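PDB 5E3E: CdiI immunity protein from Yersinia kristensenii ATCC 33638, which binds the toxin domain of CdiA, a nuclease of the RNase A superfamily, and thereby probably protects its own cell from the toxin. Local coordinates for residues A[6-11]-A[49-54]; A[12-17]-A[71-76]; A[64-69]-A[77-82]. One frame throughout, in Å; residues are numbered along the deposited sequence.

Interaction 1: residues A[6-11]-A[49-54]; sequences KYPYLS and KAEIDY
Glu51 sends its carboxylate out of helix 42-56 to the start of helix 8-17, where it is gripped by two backbone N-H groups. One oxygen, OE1, takes a bond from Leu10 N at 2.8 Å, and this bond is nearly straight (167° at the hydrogen). The other, OE2, is reached by Tyr9 N at 3.1 Å, on the syn side but tilted out of the carboxylate plane; Leu10 N comes from well above that plane. With CG anti to the carbonyl carbon (chi1 -68°) and the chain extended beyond it, the glutamate spans the gap between the helices. The case illustrates how an acidic side chain can serve the first turn of a helix remote in sequence: the N-H groups there lack helical acceptors, and the buried carboxylate supplies them, while the helix end would be expected to favour its charged form. Tyr7 holds the N-cap position, and its carbonyl oxygen in turn accepts both Ser11 N and Ser11 OG, the latter at 2.8 Å.

Van der Waals contacts enclose the same carboxylate. The Tyr7 ring presents an edge to OE1, the Tyr9 ring an edge to OE2 (CD2 to OE2 of Glu51, 3.3 Å), and both rings stand steeply to the carboxylate. Pro8 CD lies 3.2 Å from OE2 of Glu51.

Apolar packing completes the contact. The Leu10 side chain slides past that of Glu51 in the opposite direction, with CD1 of Leu10 4.0 Å from CB of Glu51, and its CD2 reaches CG1 of Ile52. The hydroxyl of Tyr7 comes to 4.3 Å from CB of Tyr54, a loose contact.

Among the neighbours, Tyr7 and Leu10 extend onto Leu55 further along helix 42-56, and Tyr9 onto Glu44 and Gln47. Ile52 lies against Leu90, Ile93 and Tyr94, so helix 42-56 is held between helices 8-17 and 86-96.

Interaction 2: residues A[12-17]-A[71-76]; sequences YLLRCY and NKLDCS
The guanidinium group of Arg15 meets the end of helix 62-72 with its edge, where two backbone carbonyl oxygens lie close to its plane. Leu73 O receives NE of Arg15 at 2.9 Å, and Lys72 O receives NH2 of Arg15 at 3.1 Å. The two carbonyls are used differently: Lys72 O is met in the carbonyl plane, Leu73 O from above its own, 52° out. CB of Asp74 comes up to the group obliquely, neither squarely over a face nor at the edge. The arginine chain is fully extended from CG to NE, which carries the flat group from one helix to the end of the other. Here is a worked example of a basic side chain satisfying carbonyl oxygens where a helix runs out; Asp74, with positive phi, is the first residue to leave helical geometry.

Beside this polar edge, Leu14 fills the apolar part of the contact. Its CD1 packs on CB of Leu73 at 3.9 Å, and its CD2 on SG of Cys75 at 3.8 Å. With SG trans to the backbone N (chi1 -176°), the cysteine turns its sulfur to the leucine. The backbones are very close, with the CA atoms of Leu14 and Cys75 4.6 Å apart, and beside this close approach a water is hydrogen-bonded to Leu14 O (2.9 Å), Asp74 O and Ser76 OG.

The carboxylate of Asp74 and the NH1 of Arg15 turn to the bound CdiA toxin chain: Asp74 forms salt bridges with Lys26 and Arg92 of that chain, and Arg15 with its Glu65. Within the immunity protein, Leu73 also touches Leu10 and Ser11 of helix 8-17 and Ile3 of helix 3-6, while Arg15 rests on Asn4. The contact thus ties the end of helix 62-72 to helix 8-17, beside helix 3-6.

Interaction 3: residues A[64-69]-A[77-82]; sequences ELQDIL and YYYPNE
Helix 62-72 faces the chain that follows it, and the nearest CA atoms, of Gln66 and Pro80, are 8.7 Å apart, the latter residue in a short 3-10 turn (79-81) entered through an inverse gamma turn centred on Tyr78. The phenol end of Tyr79 makes the main contact. With CG between the backbone N and the carbonyl carbon (chi1 65°), the ring reaches over to the helix and lays its OH against CA of Gln66 (3.4 Å) and CD1 of Leu69 (3.5 Å). The Leu69 side chain crosses that of Tyr79 at about a right angle, CD1 lying 3.9 Å from CZ of Tyr79. The hydroxyl itself is hydrogen-bonded to OG of Ser86 at the start of helix 86-96, and the ring stacks on Trp89.

Gln66 stands with its amide perpendicular to the Tyr79 ring and rests OE1 on CG of Pro80 at 3.6 Å. Its NE2 donates at 2.8 Å to a water that also bonds Tyr78 OH, so one water bridges NE2 of Gln66 and OH of Tyr78, which are 4.5 Å apart. Pro80 in turn sets CD over the centre of the Tyr78 ring.

No direct hydrogen bond joins the segments. In this all-helical immunity protein the loop leading to helix 86-96 folds back on helix 62-72, with Tyr79 packed against Gln66 and Leu69.

Interactions 1 and 2 both draw on helix 8-17: its start is held by Glu51, while its later part meets the end of helix 62-72. Their centres lie 11 Å apart, and Leu73 joins them, its CD2 packing 3.9 Å from CB of Tyr7. Interactions 2 and 3 share helix 62-72, and Cys75 N probably bonds Leu69 O at 3.0 Å where the chain turns from one to the other. Interactions 1 and 3 do not touch, their nearest atoms being about 5 Å apart. The bound toxin chain contacts interactions 2 and 3, the latter through Tyr78 and Asn81 near its Arg80, but not the segments of interaction 1, which joins two helices within the immunity protein.

Interaction 1: residues A[6-11]-A[49-54]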
loop_
_atom_site.group_PDB
_atom_site.type_symbol
_atom_site.label_atom_id
_atom_site.label_comp_id
_atom_site.label_asym_id
_atom_site.label_seq_id
_atom_site.Cartn_x
_atom_site.Cartn_y
_atom_site.Cartn_z
ATOM N N LYS A 6 11.527 8.640 7.097
ATOM C CA LYS A 6 12.842 8.702 6.429
ATOM C C LYS A 6 12.935 8.015 5.066
ATOM O O LYS A 6 13.780 8.406 4.250
ATOM C CB LYS A 6 13.923 8.148 7.342
ATOM C CG LYS A 6 13.980 8.848 8.700
ATOM C CD LYS A 6 14.143 10.362 8.644
ATOM C CE LYS A 6 14.223 10.966 10.051
ATOM N NZ LYS A 6 14.406 12.429 9.999
ATOM N N TYR A 7 12.027 7.045 4.824
ATOM C CA TYR A 7 11.872 6.412 3.534
ATOM C C TYR A 7 10.503 6.695 2.884
ATOM O O TYR A 7 9.794 5.775 2.462
ATOM C CB TYR A 7 12.126 4.898 3.629
ATOM C CG TYR A 7 13.563 4.556 3.956
ATOM C CD1 TYR A 7 14.030 4.607 5.277
ATOM C CD2 TYR A 7 14.453 4.186 2.967
ATOM C CE1 TYR A 7 15.340 4.264 5.568
ATOM C CE2 TYR A 7 15.789 3.849 3.250
ATOM C CZ TYR A 7 16.223 3.931 4.559
ATOM O OH TYR A 7 17.541 3.563 4.816
ATOM N N PRO A 8 10.173 7.971 2.693
ATOM C CA PRO A 8 8.825 8.215 2.188
ATOM C C PRO A 8 8.623 7.787 0.732
ATOM O O PRO A 8 7.500 7.516 0.343
ATOM C CB PRO A 8 8.663 9.733 2.346
ATOM C CG PRO A 8 10.045 10.262 2.252
ATOM C CD PRO A 8 10.886 9.224 2.965
ATOM N N TYR A 9 9.672 7.807 -0.083
ATOM C CA TYR A 9 9.505 7.540 -1.519
ATOM C C TYR A 9 9.220 6.062 -1.801
ATOM O O TYR A 9 8.343 5.720 -2.580
ATOM C CB TYR A 9 10.681 8.109 -2.358
ATOM C CG TYR A 9 10.711 9.598 -2.267
ATOM C CD1 TYR A 9 9.890 10.360 -3.075
ATOM C CD2 TYR A 9 11.421 10.258 -1.254
ATOM C CE1 TYR A 9 9.827 11.728 -2.947
ATOM C CE2 TYR A 9 11.351 11.649 -1.112
ATOM C CZ TYR A 9 10.525 12.365 -1.963
ATOM O OH TYR A 9 10.400 13.744 -1.873
ATOM N N LEU A 10 9.961 5.198 -1.152
ATOM C CA LEU A 10 9.679 3.764 -1.197
ATOM C C LEU A 10 8.402 3.423 -0.469
ATOM O O LEU A 10 7.652 2.564 -0.920
ATOM C CB LEU A 10 10.829 2.942 -0.619
ATOM C CG LEU A 10 11.841 2.443 -1.605
ATOM C CD1 LEU A 10 12.942 1.723 -0.837
ATOM C CD2 LEU A 10 11.196 1.512 -2.651
ATOM N N SER A 11 8.123 4.093 0.643
ATOM C CA SER A 11 6.843 3.850 1.339
ATOM C C SER A 11 5.664 4.174 0.395
ATOM O O SER A 11 4.691 3.458 0.366
ATOM C CB SER A 11 6.726 4.655 2.607
ATOM O OG SER A 11 7.748 4.243 3.497
ATOM N N LYS A 49 14.479 5.872 -6.372
ATOM C CA LYS A 49 15.681 5.130 -6.735
ATOM C C LYS A 49 16.789 5.393 -5.709
ATOM O O LYS A 49 17.531 4.480 -5.357
ATOM C CB LYS A 49 16.123 5.489 -8.154
ATOM C CG LYS A 49 15.200 4.832 -9.182
ATOM C CD LYS A 49 15.353 5.369 -10.598
ATOM C CE LYS A 49 16.699 5.099 -11.160
ATOM N NZ LYS A 49 16.809 5.806 -12.468
ATOM N N ALA A 50 16.921 6.635 -5.260
ATOM C CA ALA A 50 17.965 6.950 -4.246
ATOM C C ALA A 50 17.756 6.131 -2.984
ATOM O O ALA A 50 18.727 5.627 -2.421
ATOM C CB ALA A 50 17.998 8.430 -3.924
ATOM N N GLU A 51 16.503 5.973 -2.558
ATOM C CA GLU A 51 16.196 5.118 -1.389
ATOM C C GLU A 51 16.532 3.637 -1.627
ATOM O O GLU A 51 17.087 2.986 -0.765
ATOM C CB GLU A 51 14.736 5.266 -0.953
ATOM C CG GLU A 51 14.442 6.627 -0.374
ATOM C CD GLU A 51 13.032 6.745 0.230
ATOM O OE1 GLU A 51 12.302 5.736 0.292
ATOM O OE2 GLU A 51 12.682 7.874 0.622
ATOM N N ILE A 52 16.226 3.110 -2.814
ATOM C CA ILE A 52 16.682 1.777 -3.157
ATOM C C ILE A 52 18.197 1.671 -2.976
ATOM O O ILE A 52 18.690 0.680 -2.445
ATOM C CB ILE A 52 16.286 1.381 -4.587
ATOM C CG1 ILE A 52 14.783 1.224 -4.664
ATOM C CG2 ILE A 52 17.088 0.143 -5.022
ATOM C CD1 ILE A 52 14.234 0.742 -6.015
ATOM N N ASP A 53 18.942 2.678 -3.432
ATOM C CA ASP A 53 20.382 2.595 -3.344
ATOM C C ASP A 53 20.855 2.610 -1.894
ATOM O O ASP A 53 21.817 1.910 -1.561
ATOM C CB ASP A 53 21.036 3.747 -4.104
ATOM C CG ASP A 53 21.204 3.455 -5.558
ATOM O OD1 ASP A 53 21.422 2.267 -5.900
ATOM O OD2 ASP A 53 21.209 4.426 -6.327
ATOM N N TYR A 54 20.179 3.374 -1.036
ATOM C CA TYR A 54 20.541 3.397 0.397
ATOM C C TYR A 54 20.371 1.998 0.994
ATOM O O TYR A 54 21.166 1.581 1.849
ATOM C CB TYR A 54 19.711 4.392 1.202
ATOM C CG TYR A 54 20.229 5.804 1.089
ATOM C CD1 TYR A 54 21.480 6.139 1.625
ATOM C CD2 TYR A 54 19.471 6.803 0.515
ATOM C CE1 TYR A 54 21.978 7.429 1.527
ATOM C CE2 TYR A 54 19.944 8.092 0.419
ATOM C CZ TYR A 54 21.211 8.400 0.944
ATOM O OH TYR A 54 21.706 9.678 0.818
#

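Interaction 2: residues A[12-17]-A[71-76]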
loop_
_atom_site.group_PDB
_atom_site.type_symbol
_atom_site.label_atom_id
_atom_site.label_comp_id
_atom_site.label_asym_id
_atom_site.label_seq_id
_atom_site.Cartn_x
_atom_site.Cartn_y
_atom_site.Cartn_z
ATOM N N TYR A 12 5.787 5.256 -0.384
ATOM C CA TYR A 12 4.745 5.659 -1.317
ATOM C C TYR A 12 4.539 4.603 -2.411
ATOM O O TYR A 12 3.399 4.177 -2.623
ATOM C CB TYR A 12 5.075 7.015 -1.944
ATOM C CG TYR A 12 4.080 7.480 -2.969
ATOM C CD1 TYR A 12 2.788 7.844 -2.599
ATOM C CD2 TYR A 12 4.408 7.522 -4.290
ATOM C CE1 TYR A 12 1.859 8.274 -3.537
ATOM C CE2 TYR A 12 3.488 7.925 -5.238
ATOM C CZ TYR A 12 2.219 8.322 -4.873
ATOM O OH TYR A 12 1.292 8.759 -5.837
ATOM N N LEU A 13 5.621 4.181 -3.090
ATOM C CA LEU A 13 5.517 3.082 -4.042
ATOM C C LEU A 13 4.860 1.842 -3.421
ATOM O O LEU A 13 3.973 1.253 -3.998
ATOM C CB LEU A 13 6.875 2.675 -4.588
ATOM C CG LEU A 13 6.958 1.511 -5.567
ATOM C CD1 LEU A 13 6.206 1.853 -6.873
ATOM C CD2 LEU A 13 8.425 1.198 -5.836
ATOM N N LEU A 14 5.340 1.436 -2.260
ATOM C CA LEU A 14 5.002 0.144 -1.716
ATOM C C LEU A 14 3.625 0.127 -1.055
ATOM O O LEU A 14 2.983 -0.922 -1.031
ATOM C CB LEU A 14 6.092 -0.343 -0.747
ATOM C CG LEU A 14 7.452 -0.629 -1.399
ATOM C CD1 LEU A 14 8.489 -1.150 -0.415
ATOM C CD2 LEU A 14 7.354 -1.534 -2.604
ATOM N N ARG A 15 3.158 1.284 -0.608
ATOM C CA ARG A 15 1.863 1.377 0.040
ATOM C C ARG A 15 0.756 1.874 -0.849
ATOM O O ARG A 15 -0.381 1.436 -0.671
ATOM C CB ARG A 15 1.917 2.208 1.296
ATOM C CG ARG A 15 2.871 1.667 2.312
ATOM C CD ARG A 15 2.889 2.543 3.540
ATOM N NE ARG A 15 3.842 2.088 4.561
ATOM C CZ ARG A 15 3.966 2.642 5.774
ATOM N NH1 ARG A 15 3.214 3.682 6.152
ATOM N NH2 ARG A 15 4.877 2.186 6.614
ATOM N N CYS A 16 1.037 2.776 -1.781
ATOM C CA CYS A 16 -0.015 3.332 -2.609
ATOM C C CYS A 16 -0.137 2.560 -3.918
ATOM O O CYS A 16 -1.247 2.471 -4.467
ATOM C CB CYS A 16 0.178 4.815 -2.883
ATOM S SG CYS A 16 -0.119 5.851 -1.433
ATOM N N TYR A 17 0.993 2.119 -4.487
ATOM C CA TYR A 17 0.950 1.379 -5.725
ATOM C C TYR A 17 0.841 -0.101 -5.426
ATOM O O TYR A 17 -0.089 -0.730 -5.931
ATOM C CB TYR A 17 2.149 1.697 -6.646
ATOM C CG TYR A 17 1.920 2.996 -7.392
ATOM C CD1 TYR A 17 2.176 4.223 -6.803
ATOM C CD2 TYR A 17 1.376 2.974 -8.700
ATOM C CE1 TYR A 17 1.907 5.398 -7.478
ATOM C CE2 TYR A 17 1.147 4.132 -9.391
ATOM C CZ TYR A 17 1.410 5.343 -8.784
ATOM O OH TYR A 17 1.147 6.504 -9.474
ATOM N N ASN A 71 7.181 -5.801 5.795
ATOM C CA ASN A 71 6.537 -5.471 7.051
ATOM C C ASN A 71 6.676 -4.039 7.516
ATOM O O ASN A 71 5.690 -3.442 7.933
ATOM C CB ASN A 71 7.013 -6.433 8.123
ATOM C CG ASN A 71 6.747 -7.873 7.731
ATOM O OD1 ASN A 71 5.673 -8.183 7.197
ATOM N ND2 ASN A 71 7.751 -8.737 7.880
ATOM N N LYS A 72 7.856 -3.449 7.376
ATOM C CA LYS A 72 8.055 -2.081 7.852
ATOM C C LYS A 72 7.552 -1.082 6.824
ATOM O O LYS A 72 6.675 -0.279 7.121
ATOM C CB LYS A 72 9.522 -1.845 8.203
ATOM C CG LYS A 72 10.016 -2.819 9.260
ATOM C CD LYS A 72 11.422 -2.528 9.753
ATOM C CE LYS A 72 11.781 -3.403 10.937
ATOM N NZ LYS A 72 13.238 -3.717 10.960
ATOM N N LEU A 73 8.050 -1.178 5.603
ATOM C CA LEU A 73 7.494 -0.346 4.500
ATOM C C LEU A 73 6.112 -0.837 4.019
ATOM O O LEU A 73 5.376 -0.100 3.397
ATOM C CB LEU A 73 8.486 -0.259 3.339
ATOM C CG LEU A 73 9.854 0.342 3.667
ATOM C CD1 LEU A 73 10.789 0.251 2.484
ATOM C CD2 LEU A 73 9.769 1.803 4.074
ATOM N N ASP A 74 5.775 -2.088 4.362
ATOM C CA ASP A 74 4.438 -2.650 4.235
ATOM C C ASP A 74 3.958 -2.865 2.806
ATOM O O ASP A 74 2.764 -2.617 2.521
ATOM C CB ASP A 74 3.398 -1.842 4.985
ATOM C CG ASP A 74 2.149 -2.687 5.335
ATOM O OD1 ASP A 74 2.286 -3.930 5.550
ATOM O OD2 ASP A 74 1.012 -2.118 5.383
ATOM N N CYS A 75 4.856 -3.342 1.942
ATOM C CA CYS A 75 4.498 -3.780 0.579
ATOM C C CYS A 75 3.446 -4.903 0.635
ATOM O O CYS A 75 3.619 -5.848 1.402
ATOM C CB CYS A 75 5.738 -4.324 -0.118
ATOM S SG CYS A 75 5.484 -4.789 -1.847
ATOM N N SER A 76 2.379 -4.823 -0.177
ATOM C CA SER A 76 1.344 -5.920 -0.200
ATOM C C SER A 76 1.687 -7.029 -1.190
ATOM O O SER A 76 1.191 -8.147 -1.056
ATOM C CB SER A 76 -0.044 -5.376 -0.578
ATOM O OG SER A 76 -0.491 -4.443 0.383
HETATM O O HOH W 1 1.028 -2.085 0.713
#

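Interaction 3: residues A[64-69]-A[77-82]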
loop_
_atom_site.group_PDB
_atom_site.type_symbol
_atom_site.label_atom_id
_atom_site.label_comp_id
_atom_site.label_asym_id
_atom_site.label_seq_id
_atom_site.Cartn_x
_atom_site.Cartn_y
_atom_site.Cartn_z
ATOM N N GLU A 64 16.464 -9.699 6.817
ATOM C CA GLU A 64 16.285 -8.337 7.332
ATOM C C GLU A 64 15.740 -7.413 6.252
ATOM O O GLU A 64 14.842 -6.631 6.508
ATOM C CB GLU A 64 17.573 -7.781 7.955
ATOM C CG GLU A 64 18.080 -8.610 9.125
ATOM C CD GLU A 64 19.483 -8.227 9.640
ATOM O OE1 GLU A 64 19.920 -7.064 9.484
ATOM O OE2 GLU A 64 20.131 -9.116 10.226
ATOM N N LEU A 65 16.263 -7.502 5.039
ATOM C CA LEU A 65 15.760 -6.676 3.948
ATOM C C LEU A 65 14.335 -7.049 3.645
ATOM O O LEU A 65 13.511 -6.163 3.399
ATOM C CB LEU A 65 16.639 -6.763 2.704
ATOM C CG LEU A 65 16.273 -5.831 1.552
ATOM C CD1 LEU A 65 16.108 -4.388 2.015
ATOM C CD2 LEU A 65 17.355 -5.990 0.483
ATOM N N GLN A 66 13.991 -8.332 3.719
ATOM C CA GLN A 66 12.593 -8.711 3.453
ATOM C C GLN A 66 11.654 -8.171 4.510
ATOM O O GLN A 66 10.567 -7.743 4.205
ATOM C CB GLN A 66 12.417 -10.238 3.332
ATOM C CG GLN A 66 11.035 -10.698 2.902
ATOM C CD GLN A 66 10.936 -12.214 2.813
ATOM O OE1 GLN A 66 11.628 -12.880 2.005
ATOM N NE2 GLN A 66 10.075 -12.771 3.635
ATOM N N ASP A 67 12.070 -8.181 5.761
ATOM C CA ASP A 67 11.234 -7.610 6.824
ATOM C C ASP A 67 11.030 -6.115 6.596
ATOM O O ASP A 67 9.933 -5.603 6.765
ATOM C CB ASP A 67 11.923 -7.815 8.175
ATOM C CG ASP A 67 11.068 -7.440 9.324
ATOM O OD1 ASP A 67 9.890 -7.817 9.332
ATOM O OD2 ASP A 67 11.611 -6.834 10.284
ATOM N N ILE A 68 12.066 -5.429 6.126
ATOM C CA ILE A 68 11.944 -4.013 5.837
ATOM C C ILE A 68 10.907 -3.763 4.731
ATOM O O ILE A 68 10.022 -2.917 4.877
ATOM C CB ILE A 68 13.315 -3.423 5.433
ATOM C CG1 ILE A 68 14.217 -3.297 6.700
ATOM C CG2 ILE A 68 13.174 -2.068 4.785
ATOM C CD1 ILE A 68 15.692 -3.270 6.424
ATOM N N LEU A 69 11.052 -4.472 3.626
ATOM C CA LEU A 69 10.156 -4.231 2.463
ATOM C C LEU A 69 8.714 -4.651 2.707
ATOM O O LEU A 69 7.789 -3.883 2.431
ATOM C CB LEU A 69 10.687 -4.881 1.193
ATOM C CG LEU A 69 12.106 -4.488 0.779
ATOM C CD1 LEU A 69 12.491 -5.217 -0.498
ATOM C CD2 LEU A 69 12.245 -2.997 0.557
ATOM N N TYR A 77 2.549 -6.751 -2.168
ATOM C CA TYR A 77 2.952 -7.740 -3.157
ATOM C C TYR A 77 4.011 -8.680 -2.609
ATOM O O TYR A 77 5.060 -8.222 -2.102
ATOM C CB TYR A 77 3.458 -7.026 -4.406
ATOM C CG TYR A 77 4.191 -7.904 -5.389
ATOM C CD1 TYR A 77 3.646 -9.132 -5.801
ATOM C CD2 TYR A 77 5.419 -7.511 -5.925
ATOM C CE1 TYR A 77 4.312 -9.939 -6.722
ATOM C CE2 TYR A 77 6.084 -8.316 -6.830
ATOM C CZ TYR A 77 5.535 -9.507 -7.230
ATOM O OH TYR A 77 6.227 -10.284 -8.170
ATOM N N TYR A 78 3.692 -9.987 -2.596
ATOM C CA TYR A 78 4.613 -10.993 -2.060
ATOM C C TYR A 78 5.635 -11.374 -3.154
ATOM O O TYR A 78 5.584 -12.460 -3.776
ATOM C CB TYR A 78 3.850 -12.206 -1.545
ATOM C CG TYR A 78 4.728 -13.126 -0.768
ATOM C CD1 TYR A 78 5.211 -12.729 0.455
ATOM C CD2 TYR A 78 5.140 -14.361 -1.292
ATOM C CE1 TYR A 78 6.044 -13.552 1.191
ATOM C CE2 TYR A 78 6.013 -15.183 -0.579
ATOM C CZ TYR A 78 6.422 -14.771 0.686
ATOM O OH TYR A 78 7.271 -15.523 1.454
ATOM N N TYR A 79 6.557 -10.450 -3.397
ATOM C CA TYR A 79 7.608 -10.613 -4.412
ATOM C C TYR A 79 8.482 -11.871 -4.246
ATOM O O TYR A 79 8.980 -12.382 -5.253
ATOM C CB TYR A 79 8.472 -9.335 -4.520
ATOM C CG TYR A 79 9.243 -9.055 -3.264
ATOM C CD1 TYR A 79 10.473 -9.671 -3.005
ATOM C CD2 TYR A 79 8.716 -8.204 -2.313
ATOM C CE1 TYR A 79 11.144 -9.461 -1.781
ATOM C CE2 TYR A 79 9.364 -7.989 -1.096
ATOM C CZ TYR A 79 10.592 -8.606 -0.850
ATOM O OH TYR A 79 11.273 -8.372 0.353
ATOM N N PRO A 80 8.619 -12.440 -3.007
ATOM C CA PRO A 80 9.471 -13.652 -2.963
ATOM C C PRO A 80 8.939 -14.822 -3.822
ATOM O O PRO A 80 9.697 -15.738 -4.153
ATOM C CB PRO A 80 9.512 -13.993 -1.466
ATOM C CG PRO A 80 9.360 -12.685 -0.814
ATOM C CD PRO A 80 8.298 -12.015 -1.633
ATOM N N ASN A 81 7.688 -14.785 -4.253
ATOM C CA ASN A 81 7.220 -15.880 -5.107
ATOM C C ASN A 81 7.715 -15.760 -6.524
ATOM O O ASN A 81 7.702 -16.757 -7.252
ATOM C CB ASN A 81 5.711 -16.104 -4.963
ATOM C CG ASN A 81 5.382 -17.004 -3.750
ATOM O OD1 ASN A 81 6.244 -17.749 -3.233
ATOM N ND2 ASN A 81 4.151 -16.947 -3.295
ATOM N N GLU A 82 8.186 -14.576 -6.911
ATOM C CA GLU A 82 8.793 -14.355 -8.222
ATOM C C GLU A 82 10.289 -14.081 -8.178
ATOM O O GLU A 82 10.902 -14.036 -9.234
ATOM C CB GLU A 82 8.117 -13.195 -8.934
ATOM C CG GLU A 82 6.830 -13.603 -9.640
ATOM C CD GLU A 82 5.714 -13.888 -8.694
ATOM O OE1 GLU A 82 5.384 -15.068 -8.490
ATOM O OE2 GLU A 82 5.170 -12.934 -8.135
HETATM O O HOH W 2 8.438 -14.993 3.575
#